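Local coordinates for protein adenosine kinase (Sinorhizobium meliloti, PDB 3UBO) that probably phosphorylates adenosine as a pfkB-family kinase, and is captured here with adenosine and ADP bound, at residues N13-I18 against P113-M118; M37-A42 against T131-C136; E158-D163 against T188-F193. All blocks are in the same frame, centred on the assembly; numbering follows the deposited sequence.

Overall arrangement
Along the chain from the N terminus, 13-18 comes first and 37-42 follows it before 113-118 returns to close contact 1; 131-136 then closes contact 2, so these two loops cross. Both belong to one mixed sheet, in which strands 116-121 and 127-132 are neighbours, and their centres lie about 8 Å apart. Contact 3 comes later and separately, joining 158-163 to 188-193 where two adjacent strands of the large parallel sheet, 152-158 and 184-188, end. N13 links the two sheets, meeting E158 and Y160, while M37 and L39 touch D163. All three contacts touch the bound adenosine, so smaller sheet and central domain enclose it together.

Contact 1 (N13-I18 against P113-M118); sequences NAIVDI and PTARSM. With ADN (adenosine), chain C.
T114 meets V16 through methyls, CG2 beside CG2, while its hydroxyl is engaged elsewhere, with D86 and the backbone of A84. A115 sets its CB beside I15 CG1 (4.1 Å), and its carbonyl O receives the backbone N of V16 at 3.1 Å, the first rung of a parallel ladder. R116 pairs with V16 on the face that also carries I18, and its CD passes I18 CD1 at 4.1 Å. The ladder continues at S117, whose N donates to V16 O (2.9 Å) and whose O accepts from I18 N (2.8 Å), the latter bond nearly straight at 175°. On the opposite face, that of D17, S117 CB packs on I15 CG2 at 3.6 Å. Selenomethionine M118 folds at chi2 and chi3, bringing CE against I18 CB.

Segment 13-18 carries the ligand groups. With CG1 anti to its carbonyl carbon (chi1 -61°), I15 extends CD1 toward C4 and C5 of the adenine. N13 ND2 donates to adenine N1 (2.8 Å), and the two carboxylate oxygens of D17 divide the ribose diol, OD1 taking O2' (2.9 Å) and OD2 taking O3'. N1 is thus read as an acceptor and the diol as a pair of donors: a recognition that suits adenosine, base and ribose both held by one short segment, whose strand end the ladder fixes beside 116-118.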
loop_
_atom_site.group_PDB
_atom_site.type_symbol
_atom_site.label_atom_id
_atom_site.label_comp_id
_atom_site.label_asym_id
_atom_site.label_seq_id
_atom_site.Cartn_x
_atom_site.Cartn_y
_atom_site.Cartn_z
ATOM N N ASN A 13 -4.435 -11.347 16.046
ATOM C CA ASN A 13 -3.656 -10.136 16.253
ATOM C C ASN A 13 -3.903 -9.101 15.179
ATOM O O ASN A 13 -3.591 -9.331 13.995
ATOM C CB ASN A 13 -2.223 -10.565 16.185
ATOM C CG ASN A 13 -1.830 -11.281 17.369
ATOM O OD1 ASN A 13 -2.218 -10.855 18.469
ATOM N ND2 ASN A 13 -1.101 -12.374 17.223
ATOM N N ALA A 14 -4.461 -7.963 15.541
ATOM C CA ALA A 14 -4.690 -6.934 14.556
ATOM C C ALA A 14 -3.369 -6.238 14.173
ATOM O O ALA A 14 -2.724 -5.607 15.008
ATOM C CB ALA A 14 -5.695 -5.944 15.072
ATOM N N ILE A 15 -2.939 -6.362 12.933
ATOM C CA ILE A 15 -1.562 -5.982 12.542
ATOM C C ILE A 15 -1.561 -5.152 11.254
ATOM O O ILE A 15 -2.257 -5.491 10.287
ATOM C CB ILE A 15 -0.641 -7.202 12.380
ATOM C CG1 ILE A 15 -0.541 -7.948 13.723
ATOM C CG2 ILE A 15 0.677 -6.773 11.829
ATOM C CD1 ILE A 15 0.227 -9.228 13.622
ATOM N N VAL A 16 -0.855 -4.020 11.262
ATOM C CA VAL A 16 -0.613 -3.358 9.987
ATOM C C VAL A 16 0.775 -3.700 9.429
ATOM O O VAL A 16 1.763 -3.718 10.186
ATOM C CB VAL A 16 -0.910 -1.893 10.013
ATOM C CG1 VAL A 16 -0.691 -1.261 8.579
ATOM C CG2 VAL A 16 -2.286 -1.745 10.467
ATOM N N ASP A 17 0.800 -4.074 8.147
ATOM C CA ASP A 17 2.009 -4.563 7.469
ATOM C C ASP A 17 2.762 -3.477 6.750
ATOM O O ASP A 17 2.195 -2.745 5.882
ATOM C CB ASP A 17 1.655 -5.651 6.440
ATOM C CG ASP A 17 1.354 -6.957 7.093
ATOM O OD1 ASP A 17 1.366 -6.917 8.325
ATOM O OD2 ASP A 17 1.098 -7.996 6.450
ATOM N N ILE A 18 4.051 -3.415 7.063
ATOM C CA ILE A 18 4.926 -2.461 6.388
ATOM C C ILE A 18 5.877 -3.324 5.659
ATOM O O ILE A 18 6.625 -4.112 6.288
ATOM C CB ILE A 18 5.661 -1.529 7.377
ATOM C CG1 ILE A 18 4.709 -1.279 8.574
ATOM C CG2 ILE A 18 6.145 -0.289 6.664
ATOM C CD1 ILE A 18 4.713 0.044 9.092
ATOM N N PRO A 113 0.751 1.326 20.850
ATOM C CA PRO A 113 0.060 1.725 19.623
ATOM C C PRO A 113 -0.247 0.457 18.832
ATOM O O PRO A 113 0.184 -0.655 19.241
ATOM C CB PRO A 113 1.093 2.586 18.900
ATOM C CG PRO A 113 2.384 2.405 19.710
ATOM C CD PRO A 113 2.191 1.233 20.619
ATOM N N THR A 114 -1.007 0.643 17.762
ATOM C CA THR A 114 -1.458 -0.442 16.932
ATOM C C THR A 114 -0.299 -1.359 16.497
ATOM O O THR A 114 0.778 -0.916 16.100
ATOM C CB THR A 114 -2.245 0.167 15.775
ATOM O OG1 THR A 114 -3.442 0.766 16.295
ATOM C CG2 THR A 114 -2.571 -0.823 14.695
ATOM N N ALA A 115 -0.497 -2.655 16.613
ATOM C CA ALA A 115 0.562 -3.576 16.262
ATOM C C ALA A 115 1.009 -3.420 14.820
ATOM O O ALA A 115 0.222 -3.007 13.997
ATOM C CB ALA A 115 0.109 -4.960 16.452
ATOM N N ARG A 116 2.267 -3.729 14.529
ATOM C CA ARG A 116 2.785 -3.583 13.175
ATOM C C ARG A 116 3.818 -4.658 12.877
ATOM O O ARG A 116 4.475 -5.164 13.785
ATOM C CB ARG A 116 3.399 -2.194 12.981
ATOM C CG ARG A 116 4.771 -2.030 13.612
ATOM C CD ARG A 116 5.500 -0.823 13.040
ATOM N NE ARG A 116 6.088 0.007 14.088
ATOM C CZ ARG A 116 5.393 0.575 15.069
ATOM N NH1 ARG A 116 4.079 0.404 15.139
ATOM N NH2 ARG A 116 6.010 1.315 15.979
ATOM N N SER A 117 3.961 -5.009 11.603
ATOM C CA SER A 117 4.906 -6.035 11.231
ATOM C C SER A 117 5.764 -5.596 10.052
ATOM O O SER A 117 5.251 -5.076 9.030
ATOM C CB SER A 117 4.176 -7.341 10.968
ATOM O OG SER A 117 5.056 -8.379 10.629
HETATM N N MSE A 118 7.076 -5.757 10.250
HETATM C CA MSE A 118 8.092 -5.354 9.268
HETATM C C MSE A 118 8.253 -6.528 8.394
HETATM O O MSE A 118 8.897 -7.490 8.799
HETATM C CB MSE A 118 9.478 -5.147 9.912
HETATM C CG MSE A 118 9.749 -3.947 10.831
HETATM SE SE MSE A 118 8.647 -2.310 10.678
HETATM C CE MSE A 118 8.513 -2.440 8.747
HETATM O "O5'" ADN C . 0.583 -14.850 7.010
HETATM C "C5'" ADN C . 0.237 -13.536 6.430
HETATM C "C4'" ADN C . 0.042 -12.396 7.488
HETATM O "O4'" ADN C . 0.658 -12.680 8.749
HETATM C "C3'" ADN C . 0.325 -10.817 7.287
HETATM O "O3'" ADN C . -0.485 -9.942 6.540
HETATM C "C2'" ADN C . 0.571 -10.331 8.755
HETATM O "O2'" ADN C . -0.186 -9.175 9.174
HETATM C "C1'" ADN C . 0.330 -11.574 9.514
HETATM N N9 ADN C . 1.165 -11.630 10.753
HETATM C C8 ADN C . 2.571 -11.518 10.957
HETATM N N7 ADN C . 2.881 -11.787 12.316
HETATM C C5 ADN C . 1.657 -12.077 12.946
HETATM C C6 ADN C . 1.323 -12.395 14.292
HETATM N N6 ADN C . 2.327 -12.519 15.314
HETATM N N1 ADN C . -0.064 -12.636 14.604
HETATM C C2 ADN C . -1.065 -12.550 13.582
HETATM N N3 ADN C . -0.776 -12.237 12.231
HETATM C C4 ADN C . 0.589 -11.987 11.956
#

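Contact 2 (M37-A42 against T131-C136); sequences MNLINA and TYLGAC. With ADN (adenosine), chain C.
At one margin of the five-stranded mixed sheet that covers the nucleoside site in this ribokinase-like fold, L39 pairs in parallel with T131. Two backbone bonds bracket T131: its N donates to N38 O at 2.6 Å, and its O accepts from I40 N at 2.9 Å, with the donor 35° out of the carbonyl plane. L39 and T131 direct their side chains to the same face. T131 keeps CG2 anti to its backbone N and OG1 beside it (chi1 -61°), which places OG1 3.0 Å from adenine N7; the same hydroxyl is hydrogen-bonded to S117 OG. Selenomethionine M37 brings SE to 3.9 Å from T131 CB.

Farther along, apolar groups take over. L39 CD2 reaches across to L133 CD1 at 3.5 Å, the two leucines crossing at a slant. I40 CG1 lies against Y132 CB (3.7 Å), and the carbonyl O of I40 sits at the edge of the Y132 ring, in its plane. A42 CB covers one ring face in a CH-pi contact, 3.9 Å from the centroid and displaced toward the rim, while G134 N lies over the centre of the opposite face. The phenol ring is therefore clamped between the start of a helix and the turn that follows its own strand.

N41 is the N-cap of helix 42-50, its OD1 accepting from R44 N, and A45 of that helix packs on both I40 and Y132. N38 ND2 bonds M129 O farther back on strand 127-132, which runs between strands 37-39 and 116-121; M37 and L39 also touch R197 of helix 192-197 and D163.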
loop_
_atom_site.group_PDB
_atom_site.type_symbol
_atom_site.label_atom_id
_atom_site.label_comp_id
_atom_site.label_asym_id
_atom_site.label_seq_id
_atom_site.Cartn_x
_atom_site.Cartn_y
_atom_site.Cartn_z
HETATM N N MSE A 37 7.897 -15.833 11.397
HETATM C CA MSE A 37 7.428 -14.631 12.016
HETATM C C MSE A 37 8.295 -14.389 13.195
HETATM O O MSE A 37 8.367 -15.195 14.084
HETATM C CB MSE A 37 6.049 -14.779 12.573
HETATM C CG MSE A 37 6.121 -14.705 14.056
HETATM SE SE MSE A 37 5.525 -13.113 14.785
HETATM C CE MSE A 37 4.633 -13.861 16.212
ATOM N N ASN A 38 9.005 -13.266 13.148
ATOM C CA ASN A 38 9.931 -12.878 14.197
ATOM C C ASN A 38 9.280 -11.875 15.130
ATOM O O ASN A 38 8.666 -10.903 14.690
ATOM C CB ASN A 38 11.208 -12.288 13.596
ATOM C CG ASN A 38 11.836 -13.197 12.557
ATOM O OD1 ASN A 38 12.894 -13.782 12.785
ATOM N ND2 ASN A 38 11.184 -13.318 11.406
ATOM N N LEU A 39 9.415 -12.124 16.424
ATOM C CA LEU A 39 8.791 -11.318 17.415
ATOM C C LEU A 39 9.787 -10.344 17.925
ATOM O O LEU A 39 10.871 -10.706 18.292
ATOM C CB LEU A 39 8.350 -12.196 18.545
ATOM C CG LEU A 39 6.942 -12.713 18.427
ATOM C CD1 LEU A 39 6.809 -13.780 19.411
ATOM C CD2 LEU A 39 5.967 -11.631 18.687
ATOM N N ILE A 40 9.390 -9.096 17.953
ATOM C CA ILE A 40 10.290 -8.015 18.272
ATOM C C ILE A 40 9.654 -6.989 19.223
ATOM O O ILE A 40 8.428 -6.703 19.150
ATOM C CB ILE A 40 10.715 -7.267 16.945
ATOM C CG1 ILE A 40 9.563 -6.407 16.408
ATOM C CG2 ILE A 40 11.217 -8.208 15.974
ATOM C CD1 ILE A 40 9.806 -5.771 15.063
ATOM N N ASN A 41 10.487 -6.398 20.075
ATOM C CA ASN A 41 10.010 -5.243 20.858
ATOM C C ASN A 41 9.905 -3.998 19.998
ATOM O O ASN A 41 10.218 -4.009 18.814
ATOM C CB ASN A 41 10.899 -4.963 22.070
ATOM C CG ASN A 41 12.360 -4.756 21.691
ATOM O OD1 ASN A 41 12.685 -4.250 20.604
ATOM N ND2 ASN A 41 13.257 -5.189 22.572
ATOM N N ALA A 42 9.499 -2.906 20.597
ATOM C CA ALA A 42 9.260 -1.666 19.865
ATOM C C ALA A 42 10.513 -0.997 19.321
ATOM O O ALA A 42 10.415 -0.247 18.341
ATOM C CB ALA A 42 8.497 -0.638 20.742
ATOM N N THR A 131 7.478 -8.746 13.942
ATOM C CA THR A 131 6.182 -8.225 14.407
ATOM C C THR A 131 6.307 -7.752 15.787
ATOM O O THR A 131 6.848 -8.457 16.627
ATOM C CB THR A 131 5.063 -9.312 14.329
ATOM O OG1 THR A 131 4.918 -9.705 12.954
ATOM C CG2 THR A 131 3.767 -8.752 14.773
ATOM N N TYR A 132 5.843 -6.533 15.993
ATOM C CA TYR A 132 5.798 -5.941 17.302
ATOM C C TYR A 132 4.303 -5.919 17.673
ATOM O O TYR A 132 3.489 -5.321 16.961
ATOM C CB TYR A 132 6.470 -4.527 17.327
ATOM C CG TYR A 132 5.977 -3.630 18.470
ATOM C CD1 TYR A 132 6.243 -3.954 19.811
ATOM C CD2 TYR A 132 5.196 -2.496 18.221
ATOM C CE1 TYR A 132 5.779 -3.165 20.857
ATOM C CE2 TYR A 132 4.750 -1.711 19.244
ATOM C CZ TYR A 132 5.040 -2.040 20.583
ATOM O OH TYR A 132 4.563 -1.248 21.643
ATOM N N LEU A 133 3.944 -6.536 18.800
ATOM C CA LEU A 133 2.535 -6.772 19.099
ATOM C C LEU A 133 1.700 -5.549 19.482
ATOM O O LEU A 133 0.483 -5.561 19.307
ATOM C CB LEU A 133 2.412 -7.890 20.112
ATOM C CG LEU A 133 2.884 -9.195 19.498
ATOM C CD1 LEU A 133 3.356 -10.271 20.504
ATOM C CD2 LEU A 133 1.766 -9.664 18.607
ATOM N N GLY A 134 2.332 -4.475 19.968
ATOM C CA GLY A 134 1.598 -3.242 20.309
ATOM C C GLY A 134 0.303 -3.521 21.060
ATOM O O GLY A 134 0.293 -4.388 21.944
ATOM N N ALA A 135 -0.755 -2.762 20.734
ATOM C CA ALA A 135 -2.108 -2.966 21.243
ATOM C C ALA A 135 -2.555 -4.454 21.378
ATOM O O ALA A 135 -3.092 -4.845 22.396
ATOM C CB ALA A 135 -3.125 -2.110 20.445
ATOM N N CYS A 136 -2.293 -5.316 20.405
ATOM C CA CYS A 136 -2.594 -6.742 20.528
ATOM C C CYS A 136 -2.373 -7.481 21.907
ATOM O O CYS A 136 -2.898 -8.569 22.132
ATOM C CB CYS A 136 -1.903 -7.501 19.374
ATOM S SG CYS A 136 -2.426 -6.791 17.732
HETATM O "O5'" ADN C . 0.583 -14.850 7.010
HETATM C "C5'" ADN C . 0.237 -13.536 6.430
HETATM C "C4'" ADN C . 0.042 -12.396 7.488
HETATM O "O4'" ADN C . 0.658 -12.680 8.749
HETATM C "C3'" ADN C . 0.325 -10.817 7.287
HETATM O "O3'" ADN C . -0.485 -9.942 6.540
HETATM C "C2'" ADN C . 0.571 -10.331 8.755
HETATM O "O2'" ADN C . -0.186 -9.175 9.174
HETATM C "C1'" ADN C . 0.330 -11.574 9.514
HETATM N N9 ADN C . 1.165 -11.630 10.753
HETATM C C8 ADN C . 2.571 -11.518 10.957
HETATM N N7 ADN C . 2.881 -11.787 12.316
HETATM C C5 ADN C . 1.657 -12.077 12.946
HETATM C C6 ADN C . 1.323 -12.395 14.292
HETATM N N6 ADN C . 2.327 -12.519 15.314
HETATM N N1 ADN C . -0.064 -12.636 14.604
HETATM C C2 ADN C . -1.065 -12.550 13.582
HETATM N N3 ADN C . -0.776 -12.237 12.231
HETATM C C4 ADN C . 0.589 -11.987 11.956
#

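Contact 3 (E158-D163 against T188-F193); sequences EGYLWD and TLSDSF. With ADN (adenosine), chain C.
The Y160 ring lies with one face on S190 and the other on the adenine. S190 CB stands 3.3 Å from the ring centroid and only 7° off its normal, a CH-pi contact over the centre; on the far side adenine C6 sits 3.4 Å above the plane, offset toward the rim. With CG beside its backbone N (chi1 -85°), Y160 swings the ring over S190 and carries OH on to D191, whose CB is 3.2 Å away; these two side chains cross at about a right angle. S190 also reaches the backbone beneath the ring, its OG accepting from Y160 N (3.0 Å, 140° at the hydrogen). One serine thus supports the ring by its CB and the peptide by its oxygen.

Behind this, E158 and T188 form a parallel bridge, and G159 N donates to T188 O at 3.1 Å. T188 OG1 in turn accepts from S190 N (2.6 Å), an ST turn that shapes the chain where S190 is presented. E158 bends at chi2, leading its carboxylate away from T188 so that OE1 comes 3.3 Å from adenine C2; OE2 is bonded to N13 N and OE1 to A63 N, which fixes the group on both oxygens. D191 then caps helix 192-197, its OD2 taking a weak bond from F193 N.

Adjacent parallel strands 152-158 and 184-188 end here. E158 and Y160, at and just after the first strand's end, line the adenosine pocket, and the loop after 184-188 backs it as a second shell, S190 lying behind the Y160 ring, as is usual in alpha/beta folds of the ribokinase type, where ligands bind at the C-terminal ends of the strands.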
loop_
_atom_site.group_PDB
_atom_site.type_symbol
_atom_site.label_atom_id
_atom_site.label_comp_id
_atom_site.label_asym_id
_atom_site.label_seq_id
_atom_site.Cartn_x
_atom_site.Cartn_y
_atom_site.Cartn_z
ATOM N N GLU A 158 -6.081 -17.476 15.437
ATOM C CA GLU A 158 -4.641 -17.793 15.207
ATOM C C GLU A 158 -4.002 -18.540 16.373
ATOM O O GLU A 158 -4.325 -18.231 17.533
ATOM C CB GLU A 158 -3.775 -16.509 14.913
ATOM C CG GLU A 158 -4.197 -15.575 13.735
ATOM C CD GLU A 158 -4.103 -14.089 14.149
ATOM O OE1 GLU A 158 -4.273 -13.223 13.231
ATOM O OE2 GLU A 158 -3.898 -13.793 15.404
ATOM N N GLY A 159 -3.126 -19.504 16.088
ATOM C CA GLY A 159 -2.130 -19.940 17.054
ATOM C C GLY A 159 -1.318 -18.731 17.545
ATOM O O GLY A 159 -0.915 -18.635 18.723
ATOM N N TYR A 160 -1.117 -17.769 16.635
ATOM C CA TYR A 160 -0.321 -16.561 16.888
ATOM C C TYR A 160 -0.733 -15.815 18.161
ATOM O O TYR A 160 -0.042 -14.876 18.574
ATOM C CB TYR A 160 -0.448 -15.556 15.720
ATOM C CG TYR A 160 0.495 -15.773 14.562
ATOM C CD1 TYR A 160 0.104 -15.447 13.257
ATOM C CD2 TYR A 160 1.752 -16.309 14.753
ATOM C CE1 TYR A 160 0.926 -15.679 12.171
ATOM C CE2 TYR A 160 2.583 -16.530 13.667
ATOM C CZ TYR A 160 2.160 -16.212 12.373
ATOM O OH TYR A 160 2.986 -16.405 11.290
ATOM N N LEU A 161 -1.891 -16.211 18.708
ATOM C CA LEU A 161 -2.618 -15.523 19.767
ATOM C C LEU A 161 -2.154 -16.060 21.093
ATOM O O LEU A 161 -2.467 -15.522 22.139
ATOM C CB LEU A 161 -4.107 -15.792 19.660
ATOM C CG LEU A 161 -4.939 -14.839 18.809
ATOM C CD1 LEU A 161 -6.422 -15.084 19.064
ATOM C CD2 LEU A 161 -4.605 -13.375 19.037
ATOM N N TRP A 162 -1.419 -17.152 21.046
ATOM C CA TRP A 162 -0.790 -17.609 22.263
ATOM C C TRP A 162 0.244 -16.622 22.823
ATOM O O TRP A 162 0.330 -16.468 24.054
ATOM C CB TRP A 162 -0.354 -19.089 22.188
ATOM C CG TRP A 162 -1.528 -19.888 22.656
ATOM C CD1 TRP A 162 -1.570 -20.764 23.718
ATOM C CD2 TRP A 162 -2.898 -19.760 22.182
ATOM N NE1 TRP A 162 -2.874 -21.212 23.910
ATOM C CE2 TRP A 162 -3.705 -20.617 22.989
ATOM C CE3 TRP A 162 -3.520 -18.996 21.158
ATOM C CZ2 TRP A 162 -5.102 -20.750 22.796
ATOM C CZ3 TRP A 162 -4.914 -19.115 20.971
ATOM C CH2 TRP A 162 -5.688 -20.007 21.785
ATOM N N ASP A 163 0.936 -15.894 21.932
ATOM C CA ASP A 163 2.024 -14.986 22.302
ATOM C C ASP A 163 1.592 -13.904 23.273
ATOM O O ASP A 163 2.239 -13.733 24.325
ATOM C CB ASP A 163 2.723 -14.377 21.068
ATOM C CG ASP A 163 3.622 -15.373 20.359
ATOM O OD1 ASP A 163 4.314 -16.130 21.084
ATOM O OD2 ASP A 163 3.607 -15.437 19.094
ATOM N N THR A 188 -5.761 -21.757 12.494
ATOM C CA THR A 188 -4.488 -21.957 11.769
ATOM C C THR A 188 -3.309 -22.160 12.727
ATOM O O THR A 188 -3.236 -21.504 13.745
ATOM C CB THR A 188 -4.142 -20.738 10.953
ATOM O OG1 THR A 188 -2.730 -20.635 10.939
ATOM C CG2 THR A 188 -4.654 -19.492 11.614
ATOM N N LEU A 189 -2.371 -23.030 12.416
ATOM C CA LEU A 189 -1.177 -23.124 13.261
ATOM C C LEU A 189 -0.204 -21.932 13.138
ATOM O O LEU A 189 0.853 -21.884 13.781
ATOM C CB LEU A 189 -0.420 -24.389 12.909
ATOM C CG LEU A 189 -0.884 -25.603 13.684
ATOM C CD1 LEU A 189 -2.291 -25.346 14.087
ATOM C CD2 LEU A 189 -0.750 -26.834 12.839
ATOM N N SER A 190 -0.519 -21.017 12.226
ATOM C CA SER A 190 0.221 -19.766 12.096
ATOM C C SER A 190 1.632 -19.884 11.503
ATOM O O SER A 190 1.878 -19.404 10.372
ATOM C CB SER A 190 0.264 -19.101 13.450
ATOM O OG SER A 190 -1.044 -18.635 13.783
ATOM N N ASP A 191 2.546 -20.525 12.240
ATOM C CA ASP A 191 3.961 -20.466 11.905
ATOM C C ASP A 191 4.669 -21.613 12.564
ATOM O O ASP A 191 4.288 -22.077 13.628
ATOM C CB ASP A 191 4.511 -19.081 12.327
ATOM C CG ASP A 191 6.018 -19.008 12.333
ATOM O OD1 ASP A 191 6.733 -19.315 11.328
ATOM O OD2 ASP A 191 6.493 -18.627 13.415
ATOM N N SER A 192 5.705 -22.104 11.935
ATOM C CA SER A 192 6.294 -23.288 12.497
ATOM C C SER A 192 7.073 -23.022 13.771
ATOM O O SER A 192 7.543 -23.956 14.384
ATOM C CB SER A 192 7.138 -24.046 11.481
ATOM O OG SER A 192 8.432 -23.504 11.424
ATOM N N PHE A 193 7.234 -21.784 14.210
ATOM C CA PHE A 193 7.928 -21.602 15.496
ATOM C C PHE A 193 6.937 -21.427 16.591
ATOM O O PHE A 193 7.205 -21.789 17.710
ATOM C CB PHE A 193 8.934 -20.442 15.496
ATOM C CG PHE A 193 10.179 -20.745 14.697
ATOM C CD1 PHE A 193 11.314 -21.250 15.322
ATOM C CD2 PHE A 193 10.197 -20.555 13.288
ATOM C CE1 PHE A 193 12.479 -21.579 14.554
ATOM C CE2 PHE A 193 11.357 -20.877 12.509
ATOM C CZ PHE A 193 12.504 -21.391 13.157
HETATM O "O5'" ADN C . 0.583 -14.850 7.010
HETATM C "C5'" ADN C . 0.237 -13.536 6.430
HETATM C "C4'" ADN C . 0.042 -12.396 7.488
HETATM O "O4'" ADN C . 0.658 -12.680 8.749
HETATM C "C3'" ADN C . 0.325 -10.817 7.287
HETATM O "O3'" ADN C . -0.485 -9.942 6.540
HETATM C "C2'" ADN C . 0.571 -10.331 8.755
HETATM O "O2'" ADN C . -0.186 -9.175 9.174
HETATM C "C1'" ADN C . 0.330 -11.574 9.514
HETATM N N9 ADN C . 1.165 -11.630 10.753
HETATM C C8 ADN C . 2.571 -11.518 10.957
HETATM N N7 ADN C . 2.881 -11.787 12.316
HETATM C C5 ADN C . 1.657 -12.077 12.946
HETATM C C6 ADN C . 1.323 -12.395 14.292
HETATM N N6 ADN C . 2.327 -12.519 15.314
HETATM N N1 ADN C . -0.064 -12.636 14.604
HETATM C C2 ADN C . -1.065 -12.550 13.582
HETATM N N3 ADN C . -0.776 -12.237 12.231
HETATM C C4 ADN C . 0.589 -11.987 11.956
#